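Side-chain contacts in kcn28 (Kitasatospora, PDB 6J31), which is of unknown function but has the two-domain GT-B fold of the erythromycin biosynthesis protein CIII-like family and binds (2E,2'E)-3,3'-(1,2-phenylene)di(prop-2-enoic acid): residues Pro56-Leu61 with Leu89-Ala94; Ala110-Val115 with Asp162-Asp167; Val189-Gln194 with Arg378-Thr383; Val230-Leu235 with Leu290-Gln295; Thr248-Phe253 with Pro279-His284. All blocks are in the same frame, centred on the assembly; numbering follows the deposited sequence.

Contact 1. Residues Pro56-Leu61 with Leu89-Ala94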
# COMPACT_ATOMS: atom_id res chain seq x y z
N PRO A 56 12.44 16.15 -9.55
CA PRO A 56 11.07 16.64 -9.37
C PRO A 56 10.29 16.68 -10.67
O PRO A 56 10.83 17.00 -11.73
CB PRO A 56 11.28 18.05 -8.81
CG PRO A 56 12.58 18.49 -9.41
CD PRO A 56 13.44 17.24 -9.46
N TYR A 57 9.02 16.30 -10.58
CA TYR A 57 8.06 16.50 -11.65
C TYR A 57 6.73 16.86 -11.00
O TYR A 57 6.47 16.51 -9.85
CB TYR A 57 7.92 15.26 -12.56
CG TYR A 57 7.07 14.14 -12.00
CD1 TYR A 57 5.68 14.16 -12.13
CD2 TYR A 57 7.64 13.07 -11.33
CE1 TYR A 57 4.90 13.15 -11.62
CE2 TYR A 57 6.86 12.04 -10.81
CZ TYR A 57 5.49 12.09 -10.96
OH TYR A 57 4.69 11.09 -10.46
N THR A 58 5.88 17.54 -11.76
CA THR A 58 4.60 18.01 -11.26
C THR A 58 3.54 16.93 -11.48
O THR A 58 3.25 16.55 -12.62
CB THR A 58 4.18 19.31 -11.93
OG1 THR A 58 5.16 20.32 -11.64
CG2 THR A 58 2.81 19.77 -11.44
N SER A 59 2.99 16.43 -10.38
CA SER A 59 1.95 15.42 -10.43
C SER A 59 0.59 16.07 -10.65
O SER A 59 0.32 17.15 -10.13
CB SER A 59 1.93 14.60 -9.14
OG SER A 59 0.82 13.73 -9.10
N ALA A 60 -0.25 15.40 -11.42
CA ALA A 60 -1.64 15.81 -11.58
C ALA A 60 -2.56 15.09 -10.61
O ALA A 60 -3.76 15.37 -10.60
CB ALA A 60 -2.11 15.56 -13.02
N LEU A 61 -2.04 14.14 -9.81
CA LEU A 61 -2.87 13.48 -8.81
C LEU A 61 -3.07 14.39 -7.61
O LEU A 61 -2.11 15.01 -7.13
CB LEU A 61 -2.23 12.16 -8.36
CG LEU A 61 -1.95 11.12 -9.45
CD1 LEU A 61 -1.34 9.87 -8.85
CD2 LEU A 61 -3.22 10.79 -10.21
N LEU A 89 4.82 11.76 -18.58
CA LEU A 89 5.76 11.25 -19.58
C LEU A 89 6.67 12.33 -20.15
O LEU A 89 7.90 12.12 -20.17
CB LEU A 89 4.99 10.52 -20.67
CG LEU A 89 5.81 10.00 -21.85
CD1 LEU A 89 6.91 9.06 -21.37
CD2 LEU A 89 4.88 9.29 -22.81
N PRO A 90 6.18 13.50 -20.60
CA PRO A 90 7.12 14.51 -21.11
C PRO A 90 8.07 15.03 -20.05
O PRO A 90 9.23 15.34 -20.36
CB PRO A 90 6.20 15.62 -21.64
CG PRO A 90 4.91 15.42 -20.94
CD PRO A 90 4.78 13.95 -20.69
N GLN A 91 7.61 15.14 -18.80
CA GLN A 91 8.52 15.57 -17.74
C GLN A 91 9.61 14.55 -17.50
O GLN A 91 10.79 14.92 -17.37
CB GLN A 91 7.73 15.84 -16.47
CG GLN A 91 6.71 16.94 -16.62
CD GLN A 91 6.00 17.23 -15.33
OE1 GLN A 91 6.59 17.77 -14.40
NE2 GLN A 91 4.72 16.89 -15.27
N LEU A 92 9.26 13.27 -17.47
CA LEU A 92 10.27 12.23 -17.33
C LEU A 92 11.22 12.22 -18.51
O LEU A 92 12.43 12.04 -18.35
CB LEU A 92 9.60 10.86 -17.18
CG LEU A 92 8.80 10.61 -15.90
CD1 LEU A 92 8.24 9.21 -15.94
CD2 LEU A 92 9.68 10.81 -14.68
N ARG A 93 10.69 12.41 -19.73
CA ARG A 93 11.54 12.44 -20.91
C ARG A 93 12.54 13.58 -20.83
O ARG A 93 13.74 13.39 -21.08
CB ARG A 93 10.68 12.57 -22.17
CG ARG A 93 11.47 12.45 -23.49
CD ARG A 93 10.55 12.59 -24.71
NE ARG A 93 9.36 11.74 -24.61
CZ ARG A 93 9.31 10.47 -24.98
NH1 ARG A 93 10.37 9.86 -25.49
NH2 ARG A 93 8.17 9.79 -24.85
N ALA A 94 12.08 14.77 -20.43
CA ALA A 94 12.97 15.93 -20.35
C ALA A 94 14.06 15.72 -19.31
O ALA A 94 15.22 16.08 -19.53
CB ALA A 94 12.15 17.18 -20.04
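In the N-terminal domain of this GT-B fold, the loop leaving strand 53-56 is held to helix 74-96 by the carboxamide of Q91, which uses both of its ends on the backbone of T58. T58 N donates to Q91 OE1 over 2.7 Å in an almost straight bond (169°), although the donor is tilted out of the carbonyl plane. In return Q91 NE2 donates to T58 O at 3.0 Å, reaching a lone pair in that carbonyl's plane. Q91 can span the gap because its chain is extended beyond CG (chi2 -177°). Two bonds to one residue fix the rotation of the amide, and NE2 has a further acceptor in G87 O, one helical turn back. Y57 packs beside this pair. Its CB lies 3.4 Å from Q91 OE1, while the ring, with NE2 near its edge, runs on past Q91 to M88 of helix 74-96, and its OH hydrogen-bonds S11 O. The loop continues into an ST turn, where L61 N donates to S59 OG. Nearby, D84 of helix 74-96 accepts from A60 N, Y57 is bonded through its backbone to N39 of strand 34-39, and L92 turns to helix 112-120.

Contact 2. Residues Ala110-Val115 with Asp162-Asp167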
# COMPACT_ATOMS: atom_id res chain seq x y z
N ALA A 110 3.14 4.80 -11.77
CA ALA A 110 4.17 5.50 -12.52
C ALA A 110 4.52 4.76 -13.81
O ALA A 110 5.65 4.84 -14.30
CB ALA A 110 5.42 5.70 -11.66
N TYR A 111 3.54 4.07 -14.39
CA TYR A 111 3.71 3.31 -15.62
C TYR A 111 4.14 4.14 -16.83
O TYR A 111 4.65 3.56 -17.79
CB TYR A 111 2.42 2.54 -15.94
CG TYR A 111 1.20 3.41 -16.04
CD1 TYR A 111 0.81 3.97 -17.25
CD2 TYR A 111 0.43 3.67 -14.91
CE1 TYR A 111 -0.32 4.78 -17.33
CE2 TYR A 111 -0.69 4.48 -14.98
CZ TYR A 111 -1.06 5.03 -16.19
OH TYR A 111 -2.17 5.83 -16.25
N PRO A 112 3.95 5.48 -16.88
CA PRO A 112 4.59 6.23 -17.97
C PRO A 112 6.09 6.02 -18.04
O PRO A 112 6.67 6.16 -19.12
CB PRO A 112 4.23 7.69 -17.66
CG PRO A 112 2.91 7.58 -17.02
CD PRO A 112 3.01 6.35 -16.15
N ALA A 113 6.73 5.68 -16.92
CA ALA A 113 8.15 5.35 -16.97
C ALA A 113 8.41 4.13 -17.84
O ALA A 113 9.45 4.05 -18.51
CB ALA A 113 8.69 5.13 -15.55
N ARG A 114 7.48 3.16 -17.86
CA ARG A 114 7.66 2.01 -18.74
C ARG A 114 7.56 2.43 -20.21
O ARG A 114 8.34 1.95 -21.04
CB ARG A 114 6.61 0.94 -18.44
CG ARG A 114 6.68 -0.24 -19.39
CD ARG A 114 5.53 -1.21 -19.16
NE ARG A 114 5.66 -2.40 -20.00
CZ ARG A 114 4.74 -3.35 -20.11
NH1 ARG A 114 3.59 -3.26 -19.45
NH2 ARG A 114 4.97 -4.39 -20.90
N VAL A 115 6.64 3.33 -20.53
CA VAL A 115 6.54 3.84 -21.90
C VAL A 115 7.86 4.48 -22.30
O VAL A 115 8.37 4.25 -23.40
CB VAL A 115 5.38 4.84 -22.02
CG1 VAL A 115 5.35 5.46 -23.42
CG2 VAL A 115 4.05 4.17 -21.69
N ASP A 162 -5.95 5.11 -25.63
CA ASP A 162 -5.32 4.48 -26.79
C ASP A 162 -4.57 5.50 -27.63
O ASP A 162 -3.51 5.19 -28.18
CB ASP A 162 -6.36 3.76 -27.64
CG ASP A 162 -6.91 2.52 -26.97
OD1 ASP A 162 -6.28 2.06 -25.99
OD2 ASP A 162 -7.94 1.99 -27.43
N ALA A 163 -5.11 6.71 -27.76
CA ALA A 163 -4.43 7.75 -28.51
C ALA A 163 -3.12 8.15 -27.84
O ALA A 163 -2.12 8.42 -28.53
CB ALA A 163 -5.33 8.96 -28.67
N TRP A 164 -3.11 8.21 -26.51
CA TRP A 164 -1.87 8.54 -25.81
C TRP A 164 -0.80 7.47 -26.04
O TRP A 164 0.37 7.80 -26.24
CB TRP A 164 -2.14 8.72 -24.31
CG TRP A 164 -0.89 8.94 -23.52
CD1 TRP A 164 -0.06 10.01 -23.60
CD2 TRP A 164 -0.34 8.07 -22.53
NE1 TRP A 164 0.98 9.86 -22.72
CE2 TRP A 164 0.83 8.68 -22.05
CE3 TRP A 164 -0.73 6.84 -21.99
CZ2 TRP A 164 1.62 8.09 -21.06
CZ3 TRP A 164 0.06 6.26 -21.02
CH2 TRP A 164 1.22 6.89 -20.56
N LEU A 165 -1.19 6.19 -26.05
CA LEU A 165 -0.24 5.13 -26.36
C LEU A 165 0.32 5.29 -27.77
O LEU A 165 1.53 5.20 -27.98
CB LEU A 165 -0.88 3.75 -26.20
CG LEU A 165 -1.05 3.03 -24.85
CD1 LEU A 165 -1.09 3.98 -23.69
CD2 LEU A 165 -2.31 2.17 -24.87
N GLU A 166 -0.56 5.52 -28.74
CA GLU A 166 -0.11 5.69 -30.12
C GLU A 166 0.75 6.94 -30.27
O GLU A 166 1.79 6.90 -30.93
CB GLU A 166 -1.32 5.72 -31.06
CG GLU A 166 -2.08 4.40 -31.04
CD GLU A 166 -3.24 4.36 -32.02
OE1 GLU A 166 -3.61 5.43 -32.56
OE2 GLU A 166 -3.79 3.26 -32.23
N ASP A 167 0.33 8.05 -29.66
CA ASP A 167 1.14 9.27 -29.74
C ASP A 167 2.48 9.11 -29.04
O ASP A 167 3.45 9.78 -29.42
CB ASP A 167 0.37 10.45 -29.15
CG ASP A 167 0.92 11.78 -29.61
OD1 ASP A 167 1.08 11.97 -30.84
OD2 ASP A 167 1.21 12.63 -28.75
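The benzo end of the W164 indole carries the contact of 162-167 with 110-115, and three side chains receive it. Y111 offers the edge of its ring: CE1 lies 4.0 Å from W164 CZ3, which sits in the plane of the tyrosine ring. P112 crosses the indole at about a right angle, with its CG 4.0 Å from W164 CH2. V115 comes from the opposite direction to the tryptophan, and its CG2 approaches the same CH2 to 4.1 Å. No hydrogen bond crosses; the contact is apolar and buried. The indole projects this far because CG of W164 stands anti to the backbone N (chi1 175°). The opposing tyrosine is steadied from its own side, since P112 CD rests 3.4 Å above one face of the Y111 ring. Farther out, A85 and V86 of helix 74-96 pack on W164, while L178 of helix 177-180 touches both Y111 and V115. The side chain of Y111 is about 9 Å from the bound (2E,2'E)-3,3'-(1,2-phenylene)di(prop-2-enoic acid). The indole thus joins helix 152-167, part of the helical excursion between strands 124-128 and 185-187, to helices 74-96 and 112-120 of the N-terminal GT-B domain.

Contact 3. Residues Val189-Gln194 with Arg378-Thr383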
# COMPACT_ATOMS: atom_id res chain seq x y z
N VAL A 189 4.33 -7.77 -1.39
CA VAL A 189 3.47 -8.45 -0.42
C VAL A 189 3.82 -9.93 -0.43
O VAL A 189 4.38 -10.44 -1.42
CB VAL A 189 1.97 -8.24 -0.75
CG1 VAL A 189 1.64 -6.77 -0.97
CG2 VAL A 189 1.57 -9.04 -1.97
N PRO A 190 3.56 -10.64 0.66
CA PRO A 190 3.74 -12.09 0.65
C PRO A 190 2.66 -12.76 -0.20
O PRO A 190 1.59 -12.19 -0.44
CB PRO A 190 3.59 -12.49 2.12
CG PRO A 190 2.79 -11.39 2.73
CD PRO A 190 3.16 -10.14 1.99
N ARG A 191 2.96 -13.98 -0.65
CA ARG A 191 2.01 -14.67 -1.52
C ARG A 191 0.68 -14.93 -0.80
O ARG A 191 -0.37 -14.96 -1.45
CB ARG A 191 2.61 -15.98 -2.05
CG ARG A 191 2.52 -17.18 -1.11
CD ARG A 191 3.04 -18.50 -1.72
NE ARG A 191 4.32 -18.37 -2.41
CZ ARG A 191 4.46 -18.23 -3.72
NH1 ARG A 191 3.39 -18.20 -4.51
NH2 ARG A 191 5.67 -18.11 -4.25
N PHE A 192 0.70 -15.09 0.53
CA PHE A 192 -0.55 -15.34 1.23
C PHE A 192 -1.43 -14.10 1.36
O PHE A 192 -2.56 -14.22 1.86
CB PHE A 192 -0.29 -15.96 2.61
CG PHE A 192 0.50 -15.09 3.56
CD1 PHE A 192 -0.10 -14.02 4.21
CD2 PHE A 192 1.82 -15.39 3.85
CE1 PHE A 192 0.62 -13.23 5.09
CE2 PHE A 192 2.54 -14.60 4.74
CZ PHE A 192 1.95 -13.52 5.35
N LEU A 193 -0.95 -12.92 0.95
CA LEU A 193 -1.77 -11.72 0.87
C LEU A 193 -2.15 -11.37 -0.57
O LEU A 193 -2.75 -10.31 -0.80
CB LEU A 193 -1.06 -10.53 1.51
CG LEU A 193 -0.90 -10.56 3.03
CD1 LEU A 193 -0.32 -9.26 3.57
CD2 LEU A 193 -2.23 -10.89 3.70
N GLN A 194 -1.85 -12.25 -1.53
CA GLN A 194 -2.19 -12.03 -2.92
C GLN A 194 -3.41 -12.87 -3.28
O GLN A 194 -3.32 -14.11 -3.25
CB GLN A 194 -1.02 -12.40 -3.83
CG GLN A 194 -1.39 -12.54 -5.31
CD GLN A 194 -1.60 -11.19 -5.99
OE1 GLN A 194 -0.73 -10.33 -5.96
NE2 GLN A 194 -2.76 -11.02 -6.62
N ARG A 378 8.78 -13.38 6.43
CA ARG A 378 10.16 -13.02 6.12
C ARG A 378 10.74 -13.89 5.00
O ARG A 378 11.67 -13.45 4.31
CB ARG A 378 11.06 -13.12 7.36
CG ARG A 378 11.80 -14.45 7.54
CD ARG A 378 11.09 -15.41 8.47
NE ARG A 378 11.01 -14.93 9.85
CZ ARG A 378 11.58 -15.53 10.89
NH1 ARG A 378 12.31 -16.63 10.72
NH2 ARG A 378 11.44 -15.01 12.10
N ALA A 379 10.20 -15.09 4.80
CA ALA A 379 10.75 -16.07 3.88
C ALA A 379 10.61 -15.68 2.41
O ALA A 379 11.10 -16.41 1.55
CB ALA A 379 10.10 -17.43 4.11
N HIS A 380 9.95 -14.56 2.10
CA HIS A 380 9.77 -14.15 0.72
C HIS A 380 10.99 -13.42 0.14
O HIS A 380 11.02 -13.18 -1.07
CB HIS A 380 8.52 -13.29 0.59
CG HIS A 380 7.26 -14.08 0.49
ND1 HIS A 380 6.60 -14.57 1.60
CD2 HIS A 380 6.54 -14.50 -0.58
CE1 HIS A 380 5.53 -15.24 1.22
NE2 HIS A 380 5.47 -15.21 -0.10
N GLY A 381 11.97 -13.08 0.97
CA GLY A 381 13.22 -12.52 0.48
C GLY A 381 13.46 -11.07 0.85
O GLY A 381 14.60 -10.68 1.12
N GLY A 382 12.40 -10.26 0.88
CA GLY A 382 12.46 -8.88 1.33
C GLY A 382 13.43 -8.02 0.54
O GLY A 382 13.66 -8.21 -0.66
N THR A 383 14.02 -7.06 1.26
CA THR A 383 14.84 -6.02 0.64
C THR A 383 16.01 -6.60 -0.14
O THR A 383 16.28 -6.20 -1.28
CB THR A 383 15.35 -5.05 1.71
OG1 THR A 383 14.24 -4.43 2.37
CG2 THR A 383 16.24 -3.99 1.11
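P190 sets the CA-CB edge of its ring over one face of H380, and this is the tight half of the contact. P190 CA stands 3.7 Å from the centroid of the imidazole and only 11° off the ring normal, a CH-pi interaction directly over the face. P190 CB extends the overlap, coming within 3.5 Å of H380 CE1. The far end of the ring points at the start of the 3-10 turn 191-193, where R191 N is 2.8 Å from H380 NE2. The imidazole is also held from behind: its ND1 hydrogen-bonds E376 O, which limits its rotation about chi2. The looser half belongs to the exposed R191. Its CG lies at the edge of the imidazole, in plane, 3.7 Å from H380 NE2, and the chain then bends at chi3, leaving the guanidinium plane 30° from the ring. The arginine's strongest partner is E202, with which NH1 forms a salt bridge, so its charged end is not committed to the histidine. Around this meeting, F207 of strand 205-207 touches both R191 and H380, and L377 of helix 364-378 packs on P190. Beyond H380, G381 and G382 turn the chain with positive phi out of helix 364-378 and into helix 382-391.

Contact 4. Residues Val230-Leu235 with Leu290-Gln295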
# COMPACT_ATOMS: atom_id res chain seq x y z
N VAL A 230 -3.99 -4.38 25.54
CA VAL A 230 -3.90 -3.12 24.82
C VAL A 230 -4.54 -3.28 23.45
O VAL A 230 -4.25 -4.25 22.73
CB VAL A 230 -2.44 -2.65 24.68
CG1 VAL A 230 -2.33 -1.50 23.70
CG2 VAL A 230 -1.88 -2.27 26.03
N ALA A 231 -5.39 -2.33 23.08
CA ALA A 231 -6.01 -2.29 21.76
C ALA A 231 -5.62 -1.00 21.06
O ALA A 231 -5.59 0.07 21.67
CB ALA A 231 -7.53 -2.37 21.87
N LEU A 232 -5.33 -1.10 19.76
CA LEU A 232 -5.05 0.06 18.93
C LEU A 232 -6.12 0.15 17.84
O LEU A 232 -6.36 -0.82 17.13
CB LEU A 232 -3.66 -0.02 18.29
CG LEU A 232 -3.40 1.03 17.20
CD1 LEU A 232 -3.43 2.45 17.78
CD2 LEU A 232 -2.10 0.76 16.47
N VAL A 233 -6.77 1.31 17.75
CA VAL A 233 -7.74 1.58 16.70
C VAL A 233 -7.15 2.65 15.80
O VAL A 233 -6.94 3.79 16.22
CB VAL A 233 -9.10 2.03 17.27
CG1 VAL A 233 -10.06 2.39 16.14
CG2 VAL A 233 -9.69 0.95 18.16
N SER A 234 -6.88 2.29 14.54
CA SER A 234 -6.26 3.22 13.60
C SER A 234 -6.76 2.87 12.20
O SER A 234 -6.30 1.90 11.60
CB SER A 234 -4.74 3.14 13.68
OG SER A 234 -4.14 4.22 12.99
N LEU A 235 -7.68 3.67 11.70
CA LEU A 235 -8.17 3.49 10.33
C LEU A 235 -7.32 4.38 9.42
O LEU A 235 -7.75 5.42 8.93
CB LEU A 235 -9.65 3.84 10.26
CG LEU A 235 -10.55 3.25 11.34
CD1 LEU A 235 -11.99 3.66 11.11
CD2 LEU A 235 -10.43 1.73 11.38
N LEU A 290 4.00 1.26 14.80
CA LEU A 290 4.81 0.08 15.10
C LEU A 290 5.14 -0.02 16.58
O LEU A 290 5.26 -1.13 17.12
CB LEU A 290 6.08 0.11 14.26
CG LEU A 290 5.88 -0.35 12.81
CD1 LEU A 290 7.20 -0.31 12.05
CD2 LEU A 290 5.26 -1.74 12.76
N ALA A 291 5.30 1.12 17.26
CA ALA A 291 5.56 1.11 18.69
C ALA A 291 4.34 0.63 19.47
O ALA A 291 4.46 -0.17 20.41
CB ALA A 291 5.99 2.50 19.16
N VAL A 292 3.15 1.13 19.12
CA VAL A 292 1.93 0.70 19.80
C VAL A 292 1.65 -0.77 19.52
O VAL A 292 1.26 -1.52 20.42
CB VAL A 292 0.75 1.59 19.39
CG1 VAL A 292 -0.54 1.09 20.03
CG2 VAL A 292 1.01 3.03 19.79
N LEU A 293 1.85 -1.21 18.27
CA LEU A 293 1.63 -2.61 17.93
C LEU A 293 2.57 -3.53 18.69
O LEU A 293 2.24 -4.70 18.93
CB LEU A 293 1.78 -2.83 16.42
CG LEU A 293 0.70 -2.17 15.56
CD1 LEU A 293 0.94 -2.45 14.08
CD2 LEU A 293 -0.69 -2.61 15.99
N GLU A 294 3.74 -3.02 19.09
CA GLU A 294 4.67 -3.82 19.88
C GLU A 294 4.04 -4.28 21.19
O GLU A 294 4.39 -5.34 21.71
CB GLU A 294 5.94 -3.02 20.16
CG GLU A 294 7.23 -3.69 19.72
CD GLU A 294 8.46 -2.89 20.09
OE1 GLU A 294 8.75 -1.89 19.40
OE2 GLU A 294 9.14 -3.26 21.07
N GLN A 295 3.12 -3.49 21.74
CA GLN A 295 2.47 -3.79 23.00
C GLN A 295 0.99 -4.10 22.83
O GLN A 295 0.27 -4.23 23.82
CB GLN A 295 2.64 -2.62 23.97
CG GLN A 295 4.05 -2.02 24.03
CD GLN A 295 5.02 -2.86 24.83
OE1 GLN A 295 4.67 -3.47 25.83
NE2 GLN A 295 6.28 -2.88 24.38
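L232 and V292 meet at about a right angle in the C-terminal Rossmann-like domain of the GT-B fold, where helix 289-294 packs on strand 229-234, a central strand of the parallel sheet. The leucine carries its CG anti to the backbone N (chi1 169°), which sends its branch toward the helix. V292 sends CG1 into the angle of that branch: it is 3.7 Å from L232 CB and 3.9 Å from each of L232 CD1 and CD2, so one methyl touches the root and both tips of the leucine.

L293, the next residue on the helix, reaches the same leucine by another route. Its CB starts out away from the strand, but the end of the chain returns, and L293 CD2 rests 3.7 Å from L232 CD2, again with the two side chains crossing nearly at right angles. L232 is thus gripped by two successive helix residues, while F299 of strand 298-301 touches both L232 and L293 and V262 of strand 259-264 packs on L232. The helix belongs to the crossover that carries the chain from edge strand 281-284 to strand 298-301, passing this face of the sheet.

At the helix end the partner changes from side chain to backbone. V230, whose N is hydrogen-bonded to D297 OD2, points at a carbonyl: V230 CB is 3.3 Å from Q295 O, with CG1 and CG2 of the valine at 3.8 and 3.7 Å from the same oxygen.

Contact 5. Residues Thr248-Phe253 with Pro279-His284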
# COMPACT_ATOMS: atom_id res chain seq x y z
N THR A 248 -18.37 4.50 19.40
CA THR A 248 -18.61 3.10 19.72
C THR A 248 -17.37 2.45 20.33
O THR A 248 -17.48 1.64 21.27
CB THR A 248 -19.05 2.35 18.47
OG1 THR A 248 -20.16 3.03 17.87
CG2 THR A 248 -19.47 0.93 18.82
N CYS A 249 -16.18 2.79 19.83
CA CYS A 249 -14.95 2.20 20.36
C CYS A 249 -14.72 2.59 21.82
O CYS A 249 -14.41 1.74 22.66
CB CYS A 249 -13.76 2.60 19.49
SG CYS A 249 -13.79 1.91 17.81
N VAL A 250 -14.87 3.88 22.14
CA VAL A 250 -14.74 4.28 23.54
C VAL A 250 -15.86 3.67 24.37
O VAL A 250 -15.64 3.22 25.49
CB VAL A 250 -14.68 5.82 23.68
CG1 VAL A 250 -13.39 6.36 23.09
CG2 VAL A 250 -15.87 6.49 23.02
N GLU A 251 -17.08 3.61 23.81
CA GLU A 251 -18.19 2.97 24.51
C GLU A 251 -17.87 1.51 24.82
O GLU A 251 -18.30 0.99 25.85
CB GLU A 251 -19.47 3.07 23.69
CG GLU A 251 -20.60 2.19 24.20
CD GLU A 251 -21.85 2.27 23.34
OE1 GLU A 251 -21.84 3.01 22.34
OE2 GLU A 251 -22.84 1.57 23.66
N VAL A 252 -17.16 0.84 23.92
CA VAL A 252 -16.81 -0.56 24.16
C VAL A 252 -15.71 -0.67 25.21
O VAL A 252 -15.84 -1.42 26.19
CB VAL A 252 -16.39 -1.24 22.84
CG1 VAL A 252 -15.70 -2.56 23.13
CG2 VAL A 252 -17.59 -1.45 21.95
N PHE A 253 -14.62 0.07 25.02
CA PHE A 253 -13.47 -0.09 25.91
C PHE A 253 -13.67 0.62 27.25
O PHE A 253 -13.04 0.23 28.24
CB PHE A 253 -12.22 0.40 25.19
CG PHE A 253 -11.77 -0.53 24.10
CD1 PHE A 253 -12.23 -0.37 22.80
CD2 PHE A 253 -10.95 -1.60 24.38
CE1 PHE A 253 -11.84 -1.23 21.80
CE2 PHE A 253 -10.56 -2.47 23.39
CZ PHE A 253 -11.00 -2.29 22.10
N PRO A 279 -10.90 6.97 31.81
CA PRO A 279 -9.49 6.62 32.04
C PRO A 279 -8.99 5.49 31.17
O PRO A 279 -7.78 5.31 31.06
CB PRO A 279 -9.47 6.20 33.51
CG PRO A 279 -10.87 5.72 33.76
CD PRO A 279 -11.75 6.64 32.96
N ASN A 280 -9.88 4.72 30.55
CA ASN A 280 -9.42 3.66 29.66
C ASN A 280 -8.80 4.21 28.37
O ASN A 280 -7.82 3.65 27.87
CB ASN A 280 -10.57 2.72 29.35
CG ASN A 280 -10.33 1.38 29.94
OD1 ASN A 280 -9.45 1.26 30.79
ND2 ASN A 280 -11.07 0.37 29.51
N VAL A 281 -9.34 5.29 27.82
CA VAL A 281 -9.04 5.70 26.45
C VAL A 281 -8.00 6.81 26.45
O VAL A 281 -8.04 7.72 27.28
CB VAL A 281 -10.33 6.15 25.74
CG1 VAL A 281 -10.06 6.49 24.27
CG2 VAL A 281 -11.38 5.08 25.89
N GLU A 282 -7.03 6.70 25.53
CA GLU A 282 -6.11 7.79 25.24
C GLU A 282 -6.21 8.02 23.75
O GLU A 282 -6.19 7.06 22.97
CB GLU A 282 -4.66 7.50 25.70
CG GLU A 282 -3.80 6.72 24.73
CD GLU A 282 -2.43 6.40 25.30
OE1 GLU A 282 -2.35 5.96 26.46
OE2 GLU A 282 -1.43 6.60 24.58
N VAL A 283 -6.40 9.27 23.35
CA VAL A 283 -6.70 9.62 21.97
C VAL A 283 -5.53 10.40 21.39
O VAL A 283 -4.91 11.21 22.08
CB VAL A 283 -8.02 10.40 21.87
CG1 VAL A 283 -8.23 10.93 20.49
CG2 VAL A 283 -9.18 9.47 22.22
N HIS A 284 -5.22 10.13 20.12
CA HIS A 284 -4.17 10.82 19.40
C HIS A 284 -4.64 11.10 17.99
O HIS A 284 -5.52 10.41 17.46
CB HIS A 284 -2.87 10.00 19.33
CG HIS A 284 -2.32 9.60 20.66
ND1 HIS A 284 -1.15 10.12 21.16
CD2 HIS A 284 -2.76 8.71 21.58
CE1 HIS A 284 -0.90 9.58 22.34
NE2 HIS A 284 -1.87 8.72 22.62
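The last turns of helix 243-253 lie against the beginning of strand 281-284, bringing the CA atoms of V250 and V281 to 6.6 Å and those of F253 and N280 to 6.7 Å. Between the first pair the contact is valine on valine, the two side chains crossing at about a right angle. V250 directs a single methyl at its partner, CG1, which stands anti to its own carbonyl carbon (chi1 -68°). That methyl enters the fork of V281, 3.5 Å from V281 CG1 and 3.7 Å from V281 CG2. Both valines also touch residues of strand 259-264, V250 on L263 and V281 on L261, so the apolar patch runs on over the sheet.

Strand 229-234, helix 243-253 and strand 259-264 make a beta-alpha-beta crossover of the Rossmann-like C-terminal domain, and 281-284 adds the edge strand next to 259-264.

At the end of the helix N280 ND2 is modelled as donating to F253 O, but at 2.3 Å the bond is too short to be trusted in detail; L256 O is a second, weak acceptor. The F253 ring leads away from N280, toward L261 of strand 259-264 and V357 of helix 350-362. Along the strand, H284 NE2 donates to E282 OE2 at 2.9 Å, meeting the anti side of the carboxylate from 26° out of its plane, while E282 also takes hydrogen bonds from H260 NE2 and W221 NE1.

Two clusters and a bridge describe the set. Contacts 1 and 2 come first along the chain, in the N-terminal domain with its seven-stranded sheet; their centres are 13 Å apart, and L89 of helix 74-96 joins them by packing on W164 and V115. Contacts 4 and 5, also 13 Å apart between centres, share the six-stranded sheet of the C-terminal domain on the opposite side of the molecule, and meet where A231 touches F253. Contact 3 lies about 30 Å from contact 2 and 22 Å from contact 4, centre to centre. It joins the loop after strand 185-187 to the turn leading into helix 382-391; between its segments the chain builds the whole C-terminal sheet before returning beside strand 205-207.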